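PDB 6TZ0: RNA-dependent RNA Polymerase from Bombyx mori cytoplasmic polyhedrosis virus, which catalyses RNA-templated RNA synthesis inside the virus, making plus strands by fully conservative transcription and probably also the complementary minus strands during genome replication. Local coordinates for residues E21-I26 with Y848-R853; H126-K131 with A346-L351. All coordinates share one frame; numbering follows the deposited sequence.

Contact 1 (E21-I26 with Y848-R853); sequences ESFKEI and YPFERR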
loop_
_atom_site.group_PDB
_atom_site.type_symbol
_atom_site.label_atom_id
_atom_site.label_comp_id
_atom_site.label_asym_id
_atom_site.label_seq_id
_atom_site.Cartn_x
_atom_site.Cartn_y
_atom_site.Cartn_z
ATOM N N GLU A 21 -5.374 -12.871 -51.151
ATOM C CA GLU A 21 -6.805 -12.670 -51.314
ATOM C C GLU A 21 -7.573 -12.751 -50.006
ATOM O O GLU A 21 -8.760 -12.415 -49.982
ATOM C CB GLU A 21 -7.388 -13.703 -52.287
ATOM C CG GLU A 21 -6.951 -13.540 -53.733
ATOM C CD GLU A 21 -5.640 -14.238 -54.047
ATOM O OE1 GLU A 21 -5.084 -14.909 -53.152
ATOM O OE2 GLU A 21 -5.168 -14.118 -55.197
ATOM N N SER A 22 -6.933 -13.199 -48.928
ATOM C CA SER A 22 -7.590 -13.345 -47.638
ATOM C C SER A 22 -7.180 -12.285 -46.633
ATOM O O SER A 22 -7.975 -11.939 -45.754
ATOM C CB SER A 22 -7.301 -14.732 -47.055
ATOM O OG SER A 22 -5.923 -14.915 -46.810
ATOM N N PHE A 23 -5.965 -11.752 -46.752
ATOM C CA PHE A 23 -5.485 -10.756 -45.801
ATOM C C PHE A 23 -6.139 -9.402 -46.052
ATOM O O PHE A 23 -6.498 -8.690 -45.105
ATOM C CB PHE A 23 -3.962 -10.666 -45.898
ATOM C CG PHE A 23 -3.327 -9.787 -44.863
ATOM C CD1 PHE A 23 -3.234 -10.202 -43.548
ATOM C CD2 PHE A 23 -2.787 -8.565 -45.213
ATOM C CE1 PHE A 23 -2.644 -9.405 -42.597
ATOM C CE2 PHE A 23 -2.196 -7.764 -44.263
ATOM C CZ PHE A 23 -2.117 -8.189 -42.957
ATOM N N LYS A 24 -6.321 -9.046 -47.328
ATOM C CA LYS A 24 -6.987 -7.799 -47.687
ATOM C C LYS A 24 -8.460 -7.823 -47.303
ATOM O O LYS A 24 -9.018 -6.793 -46.914
ATOM C CB LYS A 24 -6.826 -7.556 -49.188
ATOM C CG LYS A 24 -7.406 -6.252 -49.698
ATOM C CD LYS A 24 -7.100 -6.068 -51.171
ATOM C CE LYS A 24 -7.904 -7.040 -52.018
ATOM N NZ LYS A 24 -9.358 -6.730 -51.979
ATOM N N GLU A 25 -9.088 -8.996 -47.366
ATOM C CA GLU A 25 -10.496 -9.131 -47.011
ATOM C C GLU A 25 -10.718 -8.922 -45.515
ATOM O O GLU A 25 -11.653 -8.215 -45.111
ATOM C CB GLU A 25 -10.980 -10.509 -47.447
ATOM C CG GLU A 25 -12.453 -10.746 -47.307
ATOM C CD GLU A 25 -12.853 -12.112 -47.828
ATOM O OE1 GLU A 25 -11.954 -12.891 -48.208
ATOM O OE2 GLU A 25 -14.064 -12.403 -47.877
ATOM N N ILE A 26 -9.865 -9.525 -44.683
ATOM C CA ILE A 26 -9.926 -9.320 -43.239
ATOM C C ILE A 26 -9.591 -7.879 -42.890
ATOM O O ILE A 26 -10.208 -7.287 -41.995
ATOM C CB ILE A 26 -8.990 -10.320 -42.531
ATOM C CG1 ILE A 26 -9.485 -11.739 -42.763
ATOM C CG2 ILE A 26 -8.888 -10.057 -41.037
ATOM C CD1 ILE A 26 -10.866 -11.986 -42.206
ATOM N N TYR A 848 -0.172 -15.389 -38.120
ATOM C CA TYR A 848 -0.708 -16.533 -38.844
ATOM C C TYR A 848 0.157 -16.809 -40.069
ATOM O O TYR A 848 1.009 -15.990 -40.415
ATOM C CB TYR A 848 -2.163 -16.241 -39.214
ATOM C CG TYR A 848 -3.111 -16.295 -38.046
ATOM C CD1 TYR A 848 -3.687 -17.493 -37.657
ATOM C CD2 TYR A 848 -3.413 -15.153 -37.319
ATOM C CE1 TYR A 848 -4.544 -17.556 -36.591
ATOM C CE2 TYR A 848 -4.275 -15.202 -36.249
ATOM C CZ TYR A 848 -4.836 -16.407 -35.890
ATOM O OH TYR A 848 -5.692 -16.469 -34.825
ATOM N N PRO A 849 0.012 -17.975 -40.719
ATOM C CA PRO A 849 0.797 -18.244 -41.941
ATOM C C PRO A 849 0.541 -17.261 -43.075
ATOM O O PRO A 849 -0.584 -17.104 -43.545
ATOM C CB PRO A 849 0.356 -19.658 -42.326
ATOM C CG PRO A 849 0.013 -20.281 -41.068
ATOM C CD PRO A 849 -0.605 -19.225 -40.223
ATOM N N PHE A 850 1.610 -16.591 -43.501
ATOM C CA PHE A 850 1.619 -15.787 -44.713
ATOM C C PHE A 850 2.084 -16.640 -45.881
ATOM O O PHE A 850 2.985 -17.466 -45.735
ATOM C CB PHE A 850 2.540 -14.578 -44.566
ATOM C CG PHE A 850 2.004 -13.509 -43.666
ATOM C CD1 PHE A 850 1.115 -12.565 -44.151
ATOM C CD2 PHE A 850 2.378 -13.453 -42.335
ATOM C CE1 PHE A 850 0.616 -11.578 -43.332
ATOM C CE2 PHE A 850 1.879 -12.469 -41.505
ATOM C CZ PHE A 850 0.997 -11.530 -42.007
ATOM N N GLU A 851 1.472 -16.437 -47.044
ATOM C CA GLU A 851 1.853 -17.210 -48.216
ATOM C C GLU A 851 3.041 -16.560 -48.911
ATOM O O GLU A 851 3.094 -15.339 -49.068
ATOM C CB GLU A 851 0.684 -17.343 -49.189
ATOM C CG GLU A 851 0.960 -18.313 -50.326
ATOM C CD GLU A 851 -0.192 -18.440 -51.291
ATOM O OE1 GLU A 851 -1.199 -17.730 -51.114
ATOM O OE2 GLU A 851 -0.093 -19.258 -52.227
ATOM N N ARG A 852 4.000 -17.386 -49.316
ATOM C CA ARG A 852 5.148 -16.931 -50.079
ATOM C C ARG A 852 4.782 -16.904 -51.561
ATOM O O ARG A 852 3.631 -17.127 -51.942
ATOM C CB ARG A 852 6.346 -17.837 -49.813
ATOM C CG ARG A 852 6.810 -17.859 -48.372
ATOM C CD ARG A 852 8.063 -18.699 -48.229
ATOM N NE ARG A 852 8.537 -18.772 -46.854
ATOM C CZ ARG A 852 8.229 -19.755 -46.021
ATOM N NH1 ARG A 852 7.465 -20.752 -46.433
ATOM N NH2 ARG A 852 8.699 -19.753 -44.783
ATOM N N ARG A 853 5.763 -16.643 -52.408
ATOM C CA ARG A 853 5.545 -16.665 -53.846
ATOM C C ARG A 853 5.356 -18.083 -54.404
ATOM O O ARG A 853 4.781 -18.259 -55.475
ATOM C CB ARG A 853 6.700 -15.982 -54.580
ATOM C CG ARG A 853 6.721 -14.472 -54.448
ATOM C CD ARG A 853 7.547 -13.841 -55.556
ATOM N NE ARG A 853 7.567 -12.385 -55.463
ATOM C CZ ARG A 853 6.609 -11.592 -55.933
ATOM N NH1 ARG A 853 5.545 -12.114 -56.523
ATOM N NH2 ARG A 853 6.712 -10.278 -55.804
#

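Contact 2 (H126-K131 with A346-L351); sequences HAALDK and ATLTEL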
loop_
_atom_site.group_PDB
_atom_site.type_symbol
_atom_site.label_atom_id
_atom_site.label_comp_id
_atom_site.label_asym_id
_atom_site.label_seq_id
_atom_site.Cartn_x
_atom_site.Cartn_y
_atom_site.Cartn_z
ATOM N N HIS A 126 -28.902 12.540 -4.849
ATOM C CA HIS A 126 -29.313 12.140 -6.190
ATOM C C HIS A 126 -28.287 12.503 -7.255
ATOM O O HIS A 126 -28.194 11.799 -8.267
ATOM C CB HIS A 126 -30.683 12.728 -6.505
ATOM C CG HIS A 126 -31.803 12.031 -5.800
ATOM N ND1 HIS A 126 -32.388 10.885 -6.289
ATOM C CD2 HIS A 126 -32.399 12.277 -4.610
ATOM C CE1 HIS A 126 -33.329 10.482 -5.454
ATOM N NE2 HIS A 126 -33.354 11.309 -4.425
ATOM N N ALA A 127 -27.479 13.545 -7.041
ATOM C CA ALA A 127 -26.357 13.789 -7.945
ATOM C C ALA A 127 -25.312 12.687 -7.836
ATOM O O ALA A 127 -24.738 12.260 -8.846
ATOM C CB ALA A 127 -25.728 15.147 -7.651
ATOM N N ALA A 128 -25.087 12.178 -6.623
ATOM C CA ALA A 128 -24.151 11.076 -6.456
ATOM C C ALA A 128 -24.699 9.771 -7.016
ATOM O O ALA A 128 -23.931 8.959 -7.536
ATOM C CB ALA A 128 -23.796 10.910 -4.986
ATOM N N LEU A 129 -26.011 9.549 -6.936
ATOM C CA LEU A 129 -26.567 8.342 -7.541
ATOM C C LEU A 129 -26.579 8.428 -9.062
ATOM O O LEU A 129 -26.428 7.402 -9.740
ATOM C CB LEU A 129 -27.965 8.079 -6.994
ATOM C CG LEU A 129 -27.924 7.685 -5.518
ATOM C CD1 LEU A 129 -29.305 7.588 -4.950
ATOM C CD2 LEU A 129 -27.185 6.381 -5.324
ATOM N N ASP A 130 -26.736 9.637 -9.611
ATOM C CA ASP A 130 -26.516 9.851 -11.039
ATOM C C ASP A 130 -25.079 9.520 -11.424
ATOM O O ASP A 130 -24.839 8.870 -12.449
ATOM C CB ASP A 130 -26.842 11.302 -11.399
ATOM C CG ASP A 130 -26.920 11.549 -12.905
ATOM O OD1 ASP A 130 -26.807 10.601 -13.698
ATOM O OD2 ASP A 130 -27.081 12.717 -13.308
ATOM N N LYS A 131 -24.116 9.963 -10.611
ATOM C CA LYS A 131 -22.713 9.631 -10.847
ATOM C C LYS A 131 -22.464 8.130 -10.738
ATOM O O LYS A 131 -21.633 7.582 -11.469
ATOM C CB LYS A 131 -21.838 10.398 -9.856
ATOM C CG LYS A 131 -20.350 10.239 -10.075
ATOM C CD LYS A 131 -19.543 11.066 -9.092
ATOM C CE LYS A 131 -18.052 10.868 -9.325
ATOM N NZ LYS A 131 -17.209 11.682 -8.408
ATOM N N ALA A 346 -17.093 -1.728 -8.464
ATOM C CA ALA A 346 -16.923 -0.348 -8.031
ATOM C C ALA A 346 -18.255 0.369 -7.930
ATOM O O ALA A 346 -19.064 0.306 -8.855
ATOM C CB ALA A 346 -16.039 0.433 -8.994
ATOM N N THR A 347 -18.442 1.076 -6.820
ATOM C CA THR A 347 -19.518 2.049 -6.645
ATOM C C THR A 347 -18.985 3.221 -5.836
ATOM O O THR A 347 -17.774 3.448 -5.753
ATOM C CB THR A 347 -20.760 1.449 -5.973
ATOM O OG1 THR A 347 -20.374 0.658 -4.842
ATOM C CG2 THR A 347 -21.611 0.682 -6.962
ATOM N N LEU A 348 -19.912 4.005 -5.283
ATOM C CA LEU A 348 -19.571 5.085 -4.367
ATOM C C LEU A 348 -18.900 4.527 -3.124
ATOM O O LEU A 348 -19.375 3.555 -2.534
ATOM C CB LEU A 348 -20.828 5.855 -3.958
ATOM C CG LEU A 348 -21.648 6.634 -4.983
ATOM C CD1 LEU A 348 -22.898 7.169 -4.313
ATOM C CD2 LEU A 348 -20.855 7.757 -5.610
ATOM N N THR A 349 -17.801 5.160 -2.714
ATOM C CA THR A 349 -17.058 4.688 -1.556
ATOM C C THR A 349 -17.771 4.947 -0.237
ATOM O O THR A 349 -17.416 4.326 0.771
ATOM C CB THR A 349 -15.678 5.328 -1.539
ATOM O OG1 THR A 349 -14.992 4.965 -0.336
ATOM C CG2 THR A 349 -15.803 6.797 -1.631
ATOM N N GLU A 350 -18.781 5.822 -0.220
ATOM C CA GLU A 350 -19.613 5.956 0.969
ATOM C C GLU A 350 -20.443 4.702 1.208
ATOM O O GLU A 350 -20.844 4.432 2.344
ATOM C CB GLU A 350 -20.541 7.161 0.843
ATOM C CG GLU A 350 -19.874 8.519 0.716
ATOM C CD GLU A 350 -19.624 8.918 -0.729
ATOM O OE1 GLU A 350 -19.959 8.130 -1.633
ATOM O OE2 GLU A 350 -19.120 10.033 -0.964
ATOM N N LEU A 351 -20.718 3.933 0.155
ATOM C CA LEU A 351 -21.506 2.717 0.300
ATOM C C LEU A 351 -20.662 1.531 0.741
ATOM O O LEU A 351 -21.155 0.667 1.470
ATOM C CB LEU A 351 -22.216 2.393 -1.013
ATOM C CG LEU A 351 -23.338 3.334 -1.447
ATOM C CD1 LEU A 351 -23.826 2.973 -2.830
ATOM C CD2 LEU A 351 -24.477 3.283 -0.451
#

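Contact 1 (E21-I26 with Y848-R853)
Phe23 and Phe850 meet ring against ring, and they alone carry this buried contact between helix 20-35 and the loop of Tyr848-Arg853. Followed outward from Phe850 CB, the side chain first leaves its own backbone: chi1 of -73° sets CG opposite the carbonyl carbon and beside the backbone N, and the ring reaches for the helix. One side of the ring then does the touching, with CE1 lying 4.0 Å from Phe23 CE1 and 4.1 Å from Phe23 CD1. The same CE1 stands over a face of the Phe23 ring, displaced toward its rim, while Phe23 CE1 lies near the plane of the Phe850 ring. Centroids 5.6 Å apart and planes at 62° therefore define an edge-to-face pair, with Phe850 giving the edge. The motif is a small aromatic cluster: Phe18 joins Phe23 edge-to-face, and Tyr900 and Phe902 do the same for Phe850. Backbone hydrogen bonds between Phe18 and both Pro849 and Glu851 tie the loop to the chain just ahead of the helix. Well away from the rings, the carboxylates of Glu21 and Glu851 come near without touching, OE1 to OE1 5.2 Å, a pairing of like charges that may be mildly unfavourable.

Contact 2 (H126-K131 with A346-L351)
Ala128 and Leu129, successive residues of helix 121-134, both meet the side chain of Leu348, which sits at the N-cap position of helix 349-356. Ala128 comes first and has the larger share of the two helix residues that touch Leu348. Its CB points at the other segment and lies 3.9 Å from Leu348 CD1, an apolar methyl-to-methyl approach. Its carbonyl meets the same side chain: Ala128 O is 3.8 Å from Leu348 CD1 and also 3.8 Å from Leu348 CD2, so both methyls of the leucine fork face this oxygen at van der Waals distance. What brings the fork there is a chi1 of -64°, which turns Leu348 CG away from its own carbonyl carbon and out toward the helix. Leu129 follows with a looser touch, CD2 to Leu348 CD1 at 4.5 Å. Even the closest CA atoms, those of Ala128 and Leu348, are 7.8 Å apart, and the leucine side chain bridges that distance. One turn further along helix 121-134, Leu132 extends the apolar surface to Thr347, Leu348 and Leu351. Helix 349-356 thus begins against helix 121-134, while Thr349 and Glu350 of its first turn touch Tyr622 of strand 620-624, in a mixed sheet with strands 474-477, 489-491 and 628-631.

In the fold
Two separate joints of one large chain are described here: the centres of contacts 1 and 2 lie 50 Å apart, their nearest atoms about 32 Å, and they share no helix, strand or sheet. Along the chain the order is 21-26, 126-131, 346-351, 848-853, so the shorter closure of contact 2 falls wholly within the span bridged by contact 1. Contact 2 joins a helix of the N-terminal family region to a helix of the central polymerase region. Contact 1 instead sets helix 20-35 against a loop between strands 827-831 and 867-868. Chain residues early in sequence therefore pack on two distant parts of the polymerase, both away from the annotated nucleotide and magnesium sites.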